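Local coordinates for archaeal Sm-like protein AF-Sm2 (PDB 1LJO), which probably binds RNA and assembles into a six-subunit ring of Sm-fold chains, at residues L5-V10 with V36-N41; V20-E25 with N67-I72; Q28-L33 with M48-E53; L42-A47 with G60-R65. All coordinates share one frame; numbering follows the deposited sequence.

Contact 1: L5-V10 with V36-N41; sequences LPNQMV and VDDYMN
V10 lays its CG1 methyl obliquely against V36, 3.7 Å from CG2, so that the inner side of helix 6-12 rests on the end of strand 28-36. That methyl lies anti to the backbone N (chi1 178°), which carries it out toward the strand, while CG2 points instead to the end of M40, 4.3 Å from its CE. One helical turn earlier, N7 reaches over the loop. Its ND2 sits 3.9 Å from M40 CG, and its OD1 stands 3.7 Å from D38 OD1, the two side chains crossing nearly at right angles with amide and carboxylate planes only 19° apart. The loop that receives the helix is shaped by its own bonds: a type I turn runs from D37 to M40, and D37 grips N41 twice. N41 N approaches D37 OD1 from above the carboxylate plane at 2.9 Å, whereas N41 ND2 meets the syn lone pair of D37 OD2 at 2.7 Å. An Asp and an Asn so placed belong to the Sm1 sequence motif, whose loop lines the RNA site in relatives; here G66 N bonds to N41 OD1. Since the helix brings valine packing, an amide NH2 lying on M40 CG and an amide oxygen facing the D38 carboxylate without a bond, acceptor to acceptor, the loop's shape probably depends more on the D37 clasp than on the helix.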
# COMPACT_ATOMS: atom_id res chain seq x y z
N LEU A 5 14.55 14.19 12.37
CA LEU A 5 13.57 13.14 12.08
C LEU A 5 12.45 13.66 11.18
O LEU A 5 11.99 14.79 11.32
CB LEU A 5 12.98 12.59 13.37
CG LEU A 5 13.95 11.80 14.26
CD1 LEU A 5 13.30 11.49 15.60
CD2 LEU A 5 14.37 10.52 13.55
N PRO A 6 12.01 12.83 10.22
CA PRO A 6 10.93 13.24 9.33
C PRO A 6 9.70 13.74 10.09
O PRO A 6 9.15 14.79 9.77
CB PRO A 6 10.66 11.97 8.52
CG PRO A 6 12.05 11.41 8.37
CD PRO A 6 12.59 11.55 9.79
N ASN A 7 9.26 12.99 11.10
CA ASN A 7 8.10 13.40 11.90
C ASN A 7 8.35 14.76 12.55
O ASN A 7 7.42 15.55 12.70
CB ASN A 7 7.78 12.36 12.98
CG ASN A 7 7.05 11.15 12.43
OD1 ASN A 7 6.83 10.17 13.14
ND2 ASN A 7 6.66 11.21 11.16
N GLN A 8 9.60 15.02 12.95
CA GLN A 8 9.94 16.30 13.57
C GLN A 8 9.77 17.40 12.53
O GLN A 8 9.23 18.47 12.82
CB GLN A 8 11.40 16.31 14.06
CG GLN A 8 11.72 15.36 15.21
CD GLN A 8 13.14 15.56 15.75
OE1 GLN A 8 14.12 15.44 15.02
NE2 GLN A 8 13.24 15.86 17.04
N MET A 9 10.24 17.13 11.32
CA MET A 9 10.15 18.11 10.24
C MET A 9 8.69 18.41 9.91
O MET A 9 8.30 19.58 9.82
CB MET A 9 10.88 17.59 9.00
CG MET A 9 10.92 18.57 7.83
SD MET A 9 11.63 20.18 8.30
CE MET A 9 11.08 21.19 6.94
N VAL A 10 7.88 17.37 9.74
CA VAL A 10 6.47 17.58 9.41
C VAL A 10 5.73 18.36 10.49
O VAL A 10 4.91 19.23 10.18
CB VAL A 10 5.74 16.23 9.17
CG1 VAL A 10 4.26 16.48 8.87
CG2 VAL A 10 6.39 15.47 8.02
N VAL A 36 -1.28 16.83 12.30
CA VAL A 36 -0.60 15.67 11.76
C VAL A 36 -0.33 14.68 12.90
O VAL A 36 -0.26 15.09 14.06
CB VAL A 36 0.75 16.07 11.09
CG1 VAL A 36 1.62 16.82 12.09
CG2 VAL A 36 1.48 14.84 10.58
N ASP A 37 -0.21 13.40 12.58
CA ASP A 37 0.08 12.38 13.59
C ASP A 37 1.30 11.56 13.17
O ASP A 37 1.87 11.79 12.11
CB ASP A 37 -1.12 11.46 13.84
CG ASP A 37 -1.65 10.83 12.58
OD1 ASP A 37 -0.85 10.51 11.68
OD2 ASP A 37 -2.89 10.63 12.49
N ASP A 38 1.68 10.59 14.00
CA ASP A 38 2.85 9.77 13.72
C ASP A 38 2.76 8.92 12.45
O ASP A 38 3.78 8.47 11.93
CB ASP A 38 3.19 8.87 14.91
CG ASP A 38 3.71 9.66 16.10
OD1 ASP A 38 4.39 10.69 15.89
OD2 ASP A 38 3.44 9.25 17.25
N TYR A 39 1.55 8.69 11.96
CA TYR A 39 1.40 7.90 10.74
C TYR A 39 1.36 8.85 9.54
O TYR A 39 1.10 8.44 8.41
CB TYR A 39 0.12 7.07 10.80
CG TYR A 39 0.08 6.12 11.98
CD1 TYR A 39 -0.31 6.57 13.24
CD2 TYR A 39 0.45 4.79 11.84
CE1 TYR A 39 -0.32 5.70 14.34
CE2 TYR A 39 0.44 3.91 12.92
CZ TYR A 39 0.05 4.38 14.17
OH TYR A 39 0.04 3.52 15.24
N MET A 40 1.63 10.12 9.82
CA MET A 40 1.62 11.16 8.80
C MET A 40 0.26 11.43 8.16
O MET A 40 0.19 11.85 6.99
CB MET A 40 2.69 10.89 7.74
CG MET A 40 4.09 11.29 8.22
SD MET A 40 5.40 11.20 6.98
CE MET A 40 4.74 12.22 5.75
N ASN A 41 -0.81 11.17 8.90
CA ASN A 41 -2.13 11.51 8.40
C ASN A 41 -2.05 13.03 8.46
O ASN A 41 -1.38 13.56 9.35
CB ASN A 41 -3.23 11.01 9.33
CG ASN A 41 -3.38 9.51 9.30
OD1 ASN A 41 -3.42 8.91 8.23
ND2 ASN A 41 -3.47 8.89 10.48

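Contact 2: V20-E25 with N67-I72; sequences VEMKGE and NNVVLI
In the small curled sheet of the Sm fold the last strand, 69-74, pairs antiparallel with the first, 17-22, and a classic beta bulge interrupts the ladder where V70 and L71 both face E21. E21 N donates to L71 O at 2.9 Å; in return E21 O takes a short bond from V70 N, 2.7 Å, and a weaker, longer one from L71 N. Beyond the bulge, K23 N binds N68 O nearly straight, at 172°. M22 bends at both chi2 (-64°) and chi3 (-72°), folding its thioether back across the partner strand: SD lies 3.7 Å from V69 CG2, and CE comes within 3.5 Å of N68 O. Next to it, V20 and V69 meet through their CG1 methyls, crossing about perpendicularly on the same interior face, which L42 and L64 also cover. Cut back to alanine, M22 is likely to leave a gap beside V69 and L64 and to uncover the N68 backbone. On the other face, E21 runs its extended chain past V70, with OE1 3.9 Å from CG1. The K23 ammonium group lies at the subunit interface, where NZ bonds to N68 OD1 of a neighbouring subunit and the side chain comes within about 4 Å of a bound cadmium ion. The N68 OD1 of its own chain, which accepts K23 NZ of another neighbouring subunit, is brushed by carbon: K23 CE lies 3.2 Å from N68 OD1.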
# COMPACT_ATOMS: atom_id res chain seq x y z
N VAL A 20 1.24 18.87 -0.99
CA VAL A 20 1.28 17.42 -0.83
C VAL A 20 0.93 16.64 -2.09
O VAL A 20 -0.05 16.93 -2.77
CB VAL A 20 0.28 16.96 0.25
CG1 VAL A 20 0.41 15.45 0.48
CG2 VAL A 20 0.51 17.73 1.53
N GLU A 21 1.74 15.63 -2.39
CA GLU A 21 1.47 14.77 -3.54
C GLU A 21 0.96 13.45 -2.98
O GLU A 21 1.63 12.83 -2.15
CB GLU A 21 2.73 14.54 -4.37
CG GLU A 21 2.54 13.50 -5.46
CD GLU A 21 3.72 13.42 -6.40
OE1 GLU A 21 4.87 13.31 -5.92
OE2 GLU A 21 3.50 13.46 -7.63
N MET A 22 -0.23 13.04 -3.41
CA MET A 22 -0.84 11.80 -2.94
C MET A 22 -0.74 10.72 -3.99
O MET A 22 -0.80 11.00 -5.20
CB MET A 22 -2.32 12.02 -2.60
CG MET A 22 -2.60 13.04 -1.52
SD MET A 22 -1.93 12.58 0.09
CE MET A 22 -3.03 11.25 0.56
N LYS A 23 -0.61 9.48 -3.54
CA LYS A 23 -0.50 8.34 -4.45
C LYS A 23 -1.75 8.18 -5.31
O LYS A 23 -1.66 7.94 -6.52
CB LYS A 23 -0.23 7.07 -3.64
CG LYS A 23 0.03 5.84 -4.48
CD LYS A 23 0.69 4.75 -3.64
CE LYS A 23 -0.15 4.38 -2.43
NZ LYS A 23 0.55 3.41 -1.54
N GLY A 24 -2.93 8.31 -4.70
CA GLY A 24 -4.17 8.17 -5.44
C GLY A 24 -4.75 9.50 -5.91
O GLY A 24 -5.97 9.67 -5.96
N GLU A 25 -3.87 10.43 -6.28
CA GLU A 25 -4.29 11.75 -6.75
C GLU A 25 -3.32 12.27 -7.81
O GLU A 25 -2.10 12.21 -7.64
CB GLU A 25 -4.34 12.73 -5.57
CG GLU A 25 -5.74 13.23 -5.22
CD GLU A 25 -6.16 14.42 -6.07
OE1 GLU A 25 -5.54 15.49 -5.93
OE2 GLU A 25 -7.11 14.28 -6.87
N ASN A 67 -0.64 6.79 4.77
CA ASN A 67 0.05 5.82 3.93
C ASN A 67 -0.11 6.10 2.44
O ASN A 67 0.50 5.43 1.62
CB ASN A 67 -0.38 4.39 4.25
CG ASN A 67 -1.83 4.14 3.97
OD1 ASN A 67 -2.70 4.61 4.71
ND2 ASN A 67 -2.11 3.41 2.90
N ASN A 68 -0.93 7.08 2.09
CA ASN A 68 -1.10 7.43 0.68
C ASN A 68 -0.44 8.76 0.33
O ASN A 68 -0.54 9.27 -0.80
CB ASN A 68 -2.57 7.40 0.28
CG ASN A 68 -3.10 5.98 0.20
OD1 ASN A 68 -2.43 5.10 -0.35
ND2 ASN A 68 -4.28 5.74 0.74
N VAL A 69 0.25 9.32 1.32
CA VAL A 69 0.99 10.56 1.12
C VAL A 69 2.29 10.13 0.46
O VAL A 69 2.91 9.15 0.88
CB VAL A 69 1.35 11.25 2.46
CG1 VAL A 69 2.37 12.35 2.22
CG2 VAL A 69 0.10 11.84 3.10
N VAL A 70 2.70 10.84 -0.59
CA VAL A 70 3.95 10.50 -1.27
C VAL A 70 5.05 11.48 -0.88
O VAL A 70 6.13 11.07 -0.42
CB VAL A 70 3.78 10.53 -2.81
CG1 VAL A 70 5.14 10.30 -3.49
CG2 VAL A 70 2.79 9.45 -3.25
N LEU A 71 4.77 12.76 -1.04
CA LEU A 71 5.74 13.80 -0.75
C LEU A 71 5.09 15.03 -0.13
O LEU A 71 3.98 15.41 -0.50
CB LEU A 71 6.46 14.17 -2.06
CG LEU A 71 7.52 15.27 -2.13
CD1 LEU A 71 8.27 15.17 -3.47
CD2 LEU A 71 6.88 16.64 -1.99
N ILE A 72 5.78 15.64 0.83
CA ILE A 72 5.29 16.84 1.50
C ILE A 72 6.36 17.91 1.33
O ILE A 72 7.54 17.65 1.55
CB ILE A 72 5.08 16.63 3.02
CG1 ILE A 72 4.05 15.52 3.25
CG2 ILE A 72 4.60 17.94 3.67
CD1 ILE A 72 3.81 15.20 4.73

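Contact 3: Q28-L33 with M48-E53; sequences QLVGKL and MECKGE. With ACY (acetic acid), chain C.
Strands 28-33 and 48-51 run antiparallel with axes 4.7 Å apart and inclined at 130°, a marked twist, and two hydrogen-bonded pairs, Q28 with C50 and V30 with M48, join them by four backbone bonds. On the face these pairs share, V30 sets its CG2 methyl 3.7 Å from C50 SG, and its CB meets M48 CG at 4.0 Å. Q28 extends the ladder with its side chain: a bend at chi2 (94°) swings the amide beyond the strand end, where OE1 accepts G52 N in the carbonyl plane at 3.0 Å. That bond ties the start of the turn after strand 47-51 to its neighbour. The opposite end of the amide, NE2, donates to OXT of an acetic acid molecule, probably from the crystallisation liquor, and K51 NZ binds the same oxygen at 3.0 Å. Across the sheet from Q28, L29 leans its CD1 over the E49 backbone, 4.1 Å from CA, while the carboxylate of E49 is held by N27 and R57. Paired strands such as these, the second and third of the Sm1 motif and strongly curved, form the middle of the bent sheet characteristic of the Sm fold.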
# COMPACT_ATOMS: atom_id res chain seq x y z
N GLN A 28 -1.84 18.02 -7.05
CA GLN A 28 -1.33 18.20 -5.70
C GLN A 28 -2.32 18.96 -4.82
O GLN A 28 -3.20 19.66 -5.32
CB GLN A 28 -0.01 18.98 -5.70
CG GLN A 28 1.09 18.38 -6.57
CD GLN A 28 1.13 18.98 -7.96
OE1 GLN A 28 1.27 20.20 -8.11
NE2 GLN A 28 1.01 18.14 -8.98
N LEU A 29 -2.17 18.81 -3.51
CA LEU A 29 -3.02 19.50 -2.55
C LEU A 29 -2.17 20.56 -1.86
O LEU A 29 -1.05 20.29 -1.44
CB LEU A 29 -3.58 18.54 -1.50
CG LEU A 29 -4.58 17.48 -1.96
CD1 LEU A 29 -5.60 18.12 -2.90
CD2 LEU A 29 -3.85 16.36 -2.68
N VAL A 30 -2.72 21.77 -1.77
CA VAL A 30 -2.02 22.87 -1.13
C VAL A 30 -2.96 23.45 -0.08
O VAL A 30 -4.11 23.77 -0.37
CB VAL A 30 -1.67 23.97 -2.14
CG1 VAL A 30 -0.95 25.11 -1.44
CG2 VAL A 30 -0.81 23.40 -3.26
N GLY A 31 -2.46 23.58 1.15
CA GLY A 31 -3.29 24.14 2.21
C GLY A 31 -2.53 24.33 3.50
O GLY A 31 -1.34 24.04 3.58
N LYS A 32 -3.22 24.83 4.52
CA LYS A 32 -2.59 25.07 5.81
C LYS A 32 -2.62 23.78 6.62
O LYS A 32 -3.68 23.16 6.80
CB LYS A 32 -3.33 26.17 6.58
CG LYS A 32 -2.71 26.51 7.94
CD LYS A 32 -3.64 27.40 8.74
CE LYS A 32 -3.09 27.67 10.13
NZ LYS A 32 -4.14 28.19 11.06
N LEU A 33 -1.45 23.38 7.11
CA LEU A 33 -1.35 22.16 7.91
C LEU A 33 -1.84 22.48 9.32
O LEU A 33 -1.16 23.17 10.08
CB LEU A 33 0.09 21.65 7.95
CG LEU A 33 0.30 20.36 8.76
CD1 LEU A 33 -0.56 19.25 8.19
CD2 LEU A 33 1.77 19.97 8.73
N MET A 48 -6.71 23.53 -1.39
CA MET A 48 -7.08 23.62 -2.79
C MET A 48 -6.32 22.56 -3.58
O MET A 48 -5.26 22.10 -3.17
CB MET A 48 -6.75 25.00 -3.35
CG MET A 48 -5.28 25.37 -3.26
SD MET A 48 -4.94 27.00 -3.95
CE MET A 48 -5.26 28.05 -2.52
N GLU A 49 -6.89 22.17 -4.71
CA GLU A 49 -6.25 21.19 -5.57
C GLU A 49 -5.50 22.03 -6.60
O GLU A 49 -6.07 22.94 -7.20
CB GLU A 49 -7.33 20.34 -6.25
CG GLU A 49 -6.83 19.09 -6.93
CD GLU A 49 -7.97 18.25 -7.46
OE1 GLU A 49 -8.89 17.93 -6.68
OE2 GLU A 49 -7.94 17.90 -8.66
N CYS A 50 -4.22 21.73 -6.79
CA CYS A 50 -3.40 22.48 -7.72
C CYS A 50 -2.57 21.60 -8.65
O CYS A 50 -2.36 20.42 -8.38
CB CYS A 50 -2.44 23.41 -6.96
SG CYS A 50 -3.20 24.62 -5.84
N LYS A 51 -2.12 22.20 -9.74
CA LYS A 51 -1.26 21.55 -10.72
C LYS A 51 -0.13 22.55 -10.86
O LYS A 51 -0.09 23.35 -11.80
CB LYS A 51 -1.98 21.38 -12.06
CG LYS A 51 -2.76 20.08 -12.18
CD LYS A 51 -3.39 19.97 -13.57
CE LYS A 51 -3.49 18.52 -14.00
NZ LYS A 51 -2.14 17.91 -14.10
N GLY A 52 0.79 22.53 -9.90
CA GLY A 52 1.88 23.49 -9.92
C GLY A 52 1.30 24.75 -9.33
O GLY A 52 0.67 24.71 -8.27
N GLU A 53 1.47 25.88 -10.01
CA GLU A 53 0.95 27.14 -9.52
C GLU A 53 -0.49 27.37 -10.00
O GLU A 53 -1.07 28.42 -9.75
CB GLU A 53 1.84 28.29 -9.97
CG GLU A 53 3.30 28.13 -9.57
CD GLU A 53 3.50 27.98 -8.07
OE1 GLU A 53 3.12 28.91 -7.33
OE2 GLU A 53 4.03 26.94 -7.64
C ACY C . 1.25 18.47 -12.63
O ACY C . 1.74 18.31 -13.83
OXT ACY C . 0.19 17.93 -12.15
CH3 ACY C . 2.07 19.39 -11.76

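Contact 4: L42-A47 with G60-R65; sequences LYLTNA and GEIVLR. With ACY (acetic acid), chain E.
Y43 turns a ring edge to the backbone of the partner strand: CD1 lies 3.4 Å from I62 O, which sits in the ring plane. CG lies opposite the backbone N (chi1 170°), which sends the ring on toward E61, where Y43 OH and E61 OE2 are 2.7 Å apart and the carboxylate is tilted 64° to the ring. V63 CG2 lies 4.1 Å from Y43 CD1. M9 of a neighbouring subunit packs on Y43, E61 and V63. Without the ring, as with a serine here, the E61 carboxylate would probably lose its phenolic neighbour and a gap would open beside V63 and that methionine. Strands 42-44 and 62-64 here link the Sm1 and Sm2 motifs of the fold, and their ladder ends in a G1 beta bulge, N46 and A47 both facing G60; N46 has the positive phi (55°) of its first position. G60 O accepts A47 N at 2.8 Å and G60 N returns the bond to A47 O. On the buried face, away from Y43, the aliphatic chains interlock: L44 CB approaches I62 CG1 at 4.0 Å, and L44 CD1 lies 4.0 Å from L64 CD1. At the bulge I62 CD1 reaches A47 CB at 3.8 Å, and E61 N donates to atom O of a bound acetic acid molecule at 2.7 Å.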
# COMPACT_ATOMS: atom_id res chain seq x y z
N LEU A 42 -2.70 13.73 7.54
CA LEU A 42 -2.63 15.18 7.54
C LEU A 42 -4.01 15.83 7.52
O LEU A 42 -4.92 15.36 6.83
CB LEU A 42 -1.85 15.68 6.31
CG LEU A 42 -0.48 15.05 6.01
CD1 LEU A 42 0.00 15.55 4.66
CD2 LEU A 42 0.51 15.40 7.11
N TYR A 43 -4.16 16.90 8.28
CA TYR A 43 -5.40 17.65 8.31
C TYR A 43 -5.07 19.06 7.82
O TYR A 43 -4.36 19.81 8.48
CB TYR A 43 -6.00 17.70 9.72
CG TYR A 43 -7.16 18.66 9.87
CD1 TYR A 43 -8.07 18.86 8.83
CD2 TYR A 43 -7.36 19.37 11.05
CE1 TYR A 43 -9.14 19.75 8.96
CE2 TYR A 43 -8.42 20.26 11.19
CZ TYR A 43 -9.31 20.44 10.14
OH TYR A 43 -10.35 21.34 10.26
N LEU A 44 -5.58 19.38 6.63
CA LEU A 44 -5.36 20.68 6.02
C LEU A 44 -6.64 21.50 6.03
O LEU A 44 -7.73 20.94 5.94
CB LEU A 44 -4.91 20.52 4.56
CG LEU A 44 -3.65 19.70 4.27
CD1 LEU A 44 -3.35 19.76 2.77
CD2 LEU A 44 -2.49 20.23 5.07
N THR A 45 -6.50 22.81 6.14
CA THR A 45 -7.65 23.71 6.11
C THR A 45 -7.37 24.70 5.00
O THR A 45 -6.21 24.88 4.61
CB THR A 45 -7.83 24.47 7.44
OG1 THR A 45 -6.63 25.18 7.75
CG2 THR A 45 -8.16 23.49 8.58
N ASN A 46 -8.42 25.32 4.47
CA ASN A 46 -8.28 26.30 3.40
C ASN A 46 -7.52 25.67 2.22
O ASN A 46 -6.80 26.35 1.50
CB ASN A 46 -7.52 27.52 3.93
CG ASN A 46 -8.10 28.02 5.25
OD1 ASN A 46 -9.18 28.59 5.28
ND2 ASN A 46 -7.37 27.80 6.34
N ALA A 47 -7.72 24.37 2.04
CA ALA A 47 -7.03 23.63 0.99
C ALA A 47 -7.57 23.80 -0.42
O ALA A 47 -8.74 24.14 -0.62
CB ALA A 47 -7.00 22.16 1.34
N GLY A 60 -11.19 23.41 0.90
CA GLY A 60 -11.49 23.78 2.27
C GLY A 60 -10.83 22.80 3.23
O GLY A 60 -9.63 22.58 3.16
N GLU A 61 -11.62 22.22 4.12
CA GLU A 61 -11.10 21.26 5.09
C GLU A 61 -10.99 19.85 4.52
O GLU A 61 -11.96 19.32 3.99
CB GLU A 61 -12.00 21.21 6.33
CG GLU A 61 -12.20 22.52 7.05
CD GLU A 61 -12.97 22.35 8.34
OE1 GLU A 61 -14.07 21.76 8.31
OE2 GLU A 61 -12.48 22.81 9.39
N ILE A 62 -9.82 19.24 4.63
CA ILE A 62 -9.65 17.87 4.14
C ILE A 62 -8.67 17.10 5.01
O ILE A 62 -7.77 17.68 5.62
CB ILE A 62 -9.11 17.81 2.69
CG1 ILE A 62 -7.77 18.54 2.60
CG2 ILE A 62 -10.12 18.40 1.71
CD1 ILE A 62 -7.08 18.40 1.25
N VAL A 63 -8.84 15.78 5.06
CA VAL A 63 -7.96 14.92 5.82
C VAL A 63 -7.30 13.96 4.83
O VAL A 63 -7.99 13.27 4.07
CB VAL A 63 -8.74 14.10 6.87
CG1 VAL A 63 -7.84 13.03 7.47
CG2 VAL A 63 -9.27 15.04 7.96
N LEU A 64 -5.97 13.93 4.83
CA LEU A 64 -5.22 13.06 3.92
C LEU A 64 -4.70 11.84 4.68
O LEU A 64 -4.14 11.96 5.77
CB LEU A 64 -4.06 13.84 3.30
CG LEU A 64 -4.45 15.14 2.57
CD1 LEU A 64 -3.21 15.81 1.98
CD2 LEU A 64 -5.45 14.82 1.47
N ARG A 65 -4.90 10.65 4.10
CA ARG A 65 -4.46 9.41 4.72
C ARG A 65 -2.94 9.28 4.59
O ARG A 65 -2.40 9.29 3.49
CB ARG A 65 -5.14 8.22 4.06
CG ARG A 65 -4.85 6.88 4.71
CD ARG A 65 -5.44 6.82 6.11
NE ARG A 65 -5.25 5.50 6.71
CZ ARG A 65 -4.16 5.13 7.38
NH1 ARG A 65 -3.15 5.98 7.54
NH2 ARG A 65 -4.09 3.91 7.89
C ACY E . -15.29 23.22 4.75
O ACY E . -14.03 23.33 4.45
OXT ACY E . -16.07 22.23 4.49
CH3 ACY E . -15.85 24.42 5.50

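Contacts 2, 3 and 4 are pieces of one curled sheet, and contact 1 sets the N-terminal helix at one end of it. V20 N of contact 2 probably bonds to L29 O of contact 3 (2.7 Å), and K32 O of contact 3 to T45 N of contact 4 (2.9 Å), so the ladders join edge to edge. Inside the barrel, L42 links contacts 1, 2 and 4: its CD2 lies 3.6 Å from V36 CG2 and its CD1 3.8 Å from I72 CD1. N41 of contact 1 and R65 of contact 4 are weakly bonded, bringing together the two loops that form the uridine pocket in Sm relatives. Contacts 1 and 3 lie farthest apart, about 19 Å between centres.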